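Local coordinates for protein titin (Homo sapiens, PDB 5JDD) that forms elastic tandems of immunoglobulin domains in the I-band of the muscle sarcomere and probably acts as a molecular spring there, at residues A108-S121 and Y160-L173. Numbering follows the deposited sequence.
Sequences ASFECEVSHFNVPS and YTFVCGNDQVSATL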
loop_
_atom_site.group_PDB
_atom_site.type_symbol
_atom_site.label_atom_id
_atom_site.label_comp_id
_atom_site.label_asym_id
_atom_site.label_seq_id
_atom_site.Cartn_x
_atom_site.Cartn_y
_atom_site.Cartn_z
ATOM N N ALA A 108 2.416 -3.558 -10.609
ATOM C CA ALA A 108 2.216 -4.425 -9.453
ATOM C C ALA A 108 1.394 -3.675 -8.425
ATOM O O ALA A 108 1.492 -2.459 -8.300
ATOM C CB ALA A 108 3.549 -4.825 -8.840
ATOM N N SER A 109 0.584 -4.395 -7.667
ATOM C CA SER A 109 -0.145 -3.744 -6.598
ATOM C C SER A 109 -0.229 -4.590 -5.338
ATOM O O SER A 109 -0.307 -5.821 -5.370
ATOM C CB SER A 109 -1.530 -3.303 -7.064
ATOM O OG SER A 109 -2.332 -4.404 -7.415
ATOM N N PHE A 110 -0.154 -3.891 -4.212
ATOM C CA PHE A 110 -0.335 -4.500 -2.901
ATOM C C PHE A 110 -1.485 -3.813 -2.208
ATOM O O PHE A 110 -1.666 -2.603 -2.352
ATOM C CB PHE A 110 0.917 -4.318 -2.030
ATOM C CG PHE A 110 2.085 -5.129 -2.484
ATOM C CD1 PHE A 110 2.161 -6.484 -2.183
ATOM C CD2 PHE A 110 3.104 -4.547 -3.217
ATOM C CE1 PHE A 110 3.236 -7.252 -2.616
ATOM C CE2 PHE A 110 4.188 -5.302 -3.657
ATOM C CZ PHE A 110 4.257 -6.658 -3.357
ATOM N N GLU A 111 -2.259 -4.570 -1.438
ATOM C CA GLU A 111 -3.324 -3.978 -0.647
ATOM C C GLU A 111 -3.432 -4.662 0.692
ATOM O O GLU A 111 -3.301 -5.881 0.793
ATOM C CB GLU A 111 -4.684 -4.128 -1.328
ATOM C CG GLU A 111 -4.802 -3.619 -2.735
ATOM C CD GLU A 111 -6.042 -4.170 -3.399
ATOM O OE1 GLU A 111 -7.090 -4.241 -2.720
ATOM O OE2 GLU A 111 -5.958 -4.556 -4.585
ATOM N N CYS A 112 -3.736 -3.875 1.710
ATOM C CA CYS A 112 -4.144 -4.443 2.984
ATOM C C CYS A 112 -5.348 -3.687 3.516
ATOM O O CYS A 112 -5.714 -2.629 2.988
ATOM C CB CYS A 112 -2.997 -4.408 4.002
ATOM S SG CYS A 112 -2.481 -2.745 4.544
ATOM N N GLU A 113 -5.960 -4.217 4.566
ATOM C CA GLU A 113 -7.055 -3.527 5.235
ATOM C C GLU A 113 -6.681 -3.385 6.695
ATOM O O GLU A 113 -6.032 -4.272 7.260
ATOM C CB GLU A 113 -8.392 -4.263 5.051
ATOM C CG GLU A 113 -8.846 -4.268 3.584
ATOM C CD GLU A 113 -10.098 -5.089 3.285
ATOM O OE1 GLU A 113 -10.883 -5.412 4.206
ATOM O OE2 GLU A 113 -10.301 -5.401 2.088
ATOM N N VAL A 114 -7.047 -2.248 7.271
ATOM C CA VAL A 114 -6.722 -1.930 8.646
ATOM C C VAL A 114 -7.994 -1.748 9.478
ATOM O O VAL A 114 -9.100 -1.661 8.945
ATOM C CB VAL A 114 -5.794 -0.684 8.739
ATOM C CG1 VAL A 114 -4.506 -0.918 7.939
ATOM C CG2 VAL A 114 -6.514 0.564 8.246
ATOM N N SER A 115 -7.816 -1.677 10.791
ATOM C CA SER A 115 -8.918 -1.733 11.746
ATOM C C SER A 115 -9.728 -0.443 11.867
ATOM O O SER A 115 -10.875 -0.462 12.325
ATOM C CB SER A 115 -8.363 -2.108 13.115
ATOM O OG SER A 115 -7.346 -1.198 13.500
ATOM N N HIS A 116 -9.122 0.680 11.490
ATOM C CA HIS A 116 -9.727 1.990 11.717
ATOM C C HIS A 116 -9.556 2.928 10.535
ATOM O O HIS A 116 -8.615 2.800 9.750
ATOM C CB HIS A 116 -9.109 2.639 12.962
ATOM C CG HIS A 116 -9.440 1.925 14.229
ATOM N ND1 HIS A 116 -8.735 0.826 14.673
ATOM C CD2 HIS A 116 -10.418 2.139 15.139
ATOM C CE1 HIS A 116 -9.266 0.397 15.806
ATOM N NE2 HIS A 116 -10.290 1.177 16.108
ATOM N N PHE A 117 -10.483 3.868 10.401
ATOM C CA PHE A 117 -10.331 4.942 9.433
ATOM C C PHE A 117 -9.239 5.909 9.865
ATOM O O PHE A 117 -8.890 5.997 11.048
ATOM C CB PHE A 117 -11.657 5.695 9.267
ATOM C CG PHE A 117 -12.728 4.876 8.615
ATOM C CD1 PHE A 117 -12.844 4.837 7.231
ATOM C CD2 PHE A 117 -13.606 4.119 9.386
ATOM C CE1 PHE A 117 -13.824 4.057 6.623
ATOM C CE2 PHE A 117 -14.589 3.335 8.783
ATOM C CZ PHE A 117 -14.701 3.310 7.401
ATOM N N ASN A 118 -8.701 6.624 8.880
ATOM C CA ASN A 118 -7.716 7.686 9.094
ATOM C C ASN A 118 -6.370 7.209 9.651
ATOM O O ASN A 118 -5.659 7.947 10.332
ATOM C CB ASN A 118 -8.322 8.825 9.917
ATOM C CG ASN A 118 -9.541 9.415 9.244
ATOM O OD1 ASN A 118 -9.526 9.681 8.037
ATOM N ND2 ASN A 118 -10.617 9.579 10.002
ATOM N N VAL A 119 -6.011 5.972 9.329
ATOM C CA VAL A 119 -4.657 5.495 9.591
ATOM C C VAL A 119 -3.771 6.062 8.492
ATOM O O VAL A 119 -4.087 5.918 7.316
ATOM C CB VAL A 119 -4.577 3.955 9.568
ATOM C CG1 VAL A 119 -3.128 3.487 9.638
ATOM C CG2 VAL A 119 -5.379 3.372 10.722
ATOM N N PRO A 120 -2.672 6.740 8.865
ATOM C CA PRO A 120 -1.823 7.302 7.806
ATOM C C PRO A 120 -1.124 6.228 6.984
ATOM O O PRO A 120 -0.800 5.148 7.480
ATOM C CB PRO A 120 -0.790 8.132 8.573
ATOM C CG PRO A 120 -0.778 7.562 9.953
ATOM C CD PRO A 120 -2.150 7.014 10.215
ATOM N N SER A 121 -0.919 6.521 5.708
ATOM C CA SER A 121 -0.144 5.632 4.852
ATOM C C SER A 121 1.295 5.522 5.328
ATOM O O SER A 121 1.968 6.532 5.524
ATOM C CB SER A 121 -0.115 6.176 3.432
ATOM O OG SER A 121 -1.410 6.225 2.886
ATOM N N TYR A 160 7.850 -5.596 0.652
ATOM C CA TYR A 160 7.107 -4.367 0.907
ATOM C C TYR A 160 6.293 -4.513 2.174
ATOM O O TYR A 160 5.704 -5.559 2.429
ATOM C CB TYR A 160 6.224 -4.025 -0.301
ATOM C CG TYR A 160 7.046 -3.647 -1.507
ATOM C CD1 TYR A 160 7.383 -2.322 -1.751
ATOM C CD2 TYR A 160 7.505 -4.613 -2.391
ATOM C CE1 TYR A 160 8.155 -1.968 -2.845
ATOM C CE2 TYR A 160 8.275 -4.271 -3.496
ATOM C CZ TYR A 160 8.598 -2.946 -3.707
ATOM O OH TYR A 160 9.355 -2.588 -4.786
ATOM N N THR A 161 6.257 -3.452 2.969
ATOM C CA THR A 161 5.631 -3.511 4.279
ATOM C C THR A 161 4.678 -2.340 4.453
ATOM O O THR A 161 5.003 -1.223 4.067
ATOM C CB THR A 161 6.710 -3.405 5.380
ATOM O OG1 THR A 161 7.636 -4.495 5.262
ATOM C CG2 THR A 161 6.087 -3.417 6.770
ATOM N N PHE A 162 3.500 -2.600 5.022
ATOM C CA PHE A 162 2.634 -1.534 5.510
ATOM C C PHE A 162 2.689 -1.503 7.032
ATOM O O PHE A 162 2.524 -2.535 7.685
ATOM C CB PHE A 162 1.180 -1.724 5.063
ATOM C CG PHE A 162 0.308 -0.556 5.416
ATOM C CD1 PHE A 162 -0.415 -0.540 6.597
ATOM C CD2 PHE A 162 0.276 0.562 4.605
ATOM C CE1 PHE A 162 -1.196 0.557 6.945
ATOM C CE2 PHE A 162 -0.498 1.662 4.939
ATOM C CZ PHE A 162 -1.245 1.668 6.119
ATOM N N VAL A 163 2.947 -0.323 7.598
ATOM C CA VAL A 163 2.973 -0.145 9.051
ATOM C C VAL A 163 1.661 0.456 9.537
ATOM O O VAL A 163 1.238 1.516 9.072
ATOM C CB VAL A 163 4.132 0.758 9.490
ATOM C CG1 VAL A 163 4.164 0.878 11.013
ATOM C CG2 VAL A 163 5.461 0.206 8.973
ATOM N N CYS A 164 1.033 -0.232 10.488
ATOM C CA CYS A 164 -0.261 0.168 11.018
ATOM C C CYS A 164 -0.171 0.213 12.537
ATOM O O CYS A 164 -0.285 -0.823 13.212
ATOM C CB CYS A 164 -1.301 -0.863 10.576
ATOM S SG CYS A 164 -2.960 -0.637 11.218
ATOM N N GLY A 165 0.048 1.403 13.084
ATOM C CA GLY A 165 0.334 1.528 14.507
ATOM C C GLY A 165 1.532 0.669 14.887
ATOM O O GLY A 165 2.623 0.810 14.316
ATOM N N ASN A 166 1.323 -0.247 15.826
ATOM C CA ASN A 166 2.380 -1.153 16.259
ATOM C C ASN A 166 2.325 -2.511 15.570
ATOM O O ASN A 166 3.081 -3.423 15.917
ATOM C CB ASN A 166 2.331 -1.297 17.781
ATOM C CG ASN A 166 2.495 0.023 18.468
ATOM O OD1 ASN A 166 3.373 0.808 18.108
ATOM N ND2 ASN A 166 1.625 0.310 19.433
ATOM N N ASP A 167 1.431 -2.627 14.585
ATOM C CA ASP A 167 1.277 -3.827 13.765
ATOM C C ASP A 167 1.974 -3.530 12.424
ATOM O O ASP A 167 2.168 -2.365 12.047
ATOM C CB ASP A 167 -0.223 -4.116 13.528
ATOM C CG ASP A 167 -0.536 -5.608 13.288
ATOM O OD1 ASP A 167 0.407 -6.429 13.209
ATOM O OD2 ASP A 167 -1.743 -5.964 13.179
ATOM N N GLN A 168 2.383 -4.570 11.715
ATOM C CA GLN A 168 2.829 -4.383 10.340
ATOM C C GLN A 168 2.572 -5.648 9.545
ATOM O O GLN A 168 2.431 -6.729 10.110
ATOM C CB GLN A 168 4.298 -3.955 10.279
ATOM C CG GLN A 168 5.300 -5.002 10.704
ATOM C CD GLN A 168 6.735 -4.554 10.447
ATOM O OE1 GLN A 168 7.148 -3.485 10.897
ATOM N NE2 GLN A 168 7.493 -5.366 9.711
ATOM N N VAL A 169 2.476 -5.498 8.231
ATOM C CA VAL A 169 2.246 -6.623 7.338
ATOM C C VAL A 169 3.191 -6.490 6.147
ATOM O O VAL A 169 3.426 -5.386 5.662
ATOM C CB VAL A 169 0.754 -6.699 6.892
ATOM C CG1 VAL A 169 0.310 -5.430 6.157
ATOM C CG2 VAL A 169 0.491 -7.949 6.061
ATOM N N SER A 170 3.751 -7.607 5.700
ATOM C CA SER A 170 4.685 -7.577 4.577
ATOM C C SER A 170 4.322 -8.605 3.512
ATOM O O SER A 170 3.670 -9.620 3.789
ATOM C CB SER A 170 6.126 -7.828 5.044
ATOM O OG SER A 170 6.562 -6.834 5.966
ATOM N N ALA A 171 4.775 -8.341 2.291
ATOM C CA ALA A 171 4.666 -9.303 1.203
ATOM C C ALA A 171 5.766 -9.018 0.206
ATOM O O ALA A 171 6.333 -7.924 0.196
ATOM C CB ALA A 171 3.285 -9.229 0.529
ATOM N N THR A 172 6.063 -9.989 -0.649
ATOM C CA THR A 172 7.136 -9.825 -1.620
ATOM C C THR A 172 6.628 -9.648 -3.038
ATOM O O THR A 172 5.593 -10.202 -3.421
ATOM C CB THR A 172 8.092 -11.020 -1.627
ATOM O OG1 THR A 172 7.383 -12.201 -2.026
ATOM C CG2 THR A 172 8.695 -11.211 -0.252
ATOM N N LEU A 173 7.369 -8.861 -3.803
ATOM C CA LEU A 173 7.181 -8.723 -5.240
ATOM C C LEU A 173 8.361 -9.395 -5.919
ATOM O O LEU A 173 9.525 -9.133 -5.578
ATOM C CB LEU A 173 7.152 -7.248 -5.641
ATOM C CG LEU A 173 7.220 -6.976 -7.150
ATOM C CD1 LEU A 173 6.026 -7.563 -7.869
ATOM C CD2 LEU A 173 7.284 -5.482 -7.401
HETATM O O HOH W 1 0.625 4.029 9.498
#
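One water joins the carbonyls of Pro120 and Val163, donating to Pro120 O at 2.7 Å and to Val163 O at 2.6 Å, and so gives two acceptors that cannot pair with each other a common donor. Inward from this bridge the contact is largely apolar. Phe162, its CG anti to the backbone N (chi1 -173°), reaches between the sheets; Cys112 SG approaches its ring obliquely, 4.1 Å from the centroid, a sulfur-aromatic contact suited to a small, polarisable thiol. Trp123 meets the same ring edge-to-face. The branched Val114 serves two neighbours with one methyl, CG1 lying 3.8 Å from Phe162 CE1 and 3.6 Å from Cys164 SG. Farther along, Phe110 and Tyr160 meet obliquely, planes at 32°, while Tyr160 OH bonds to Asp156 O. The small Ala171 admits the Phe110 ring, Phe110 CE1 lying 3.7 Å from Ala171 CB, and Leu173 CB touches the ring edge at CZ. Strand 108-114 thus faces the hairpin 160-173 across the immunoglobulin β-sandwich, its alternate residues Ala108, Phe110, Cys112 and Val114 pointing inward. Cohesion between the two segments probably rests mainly on shape and hydrophobic burial, with the water as a polar link at one end.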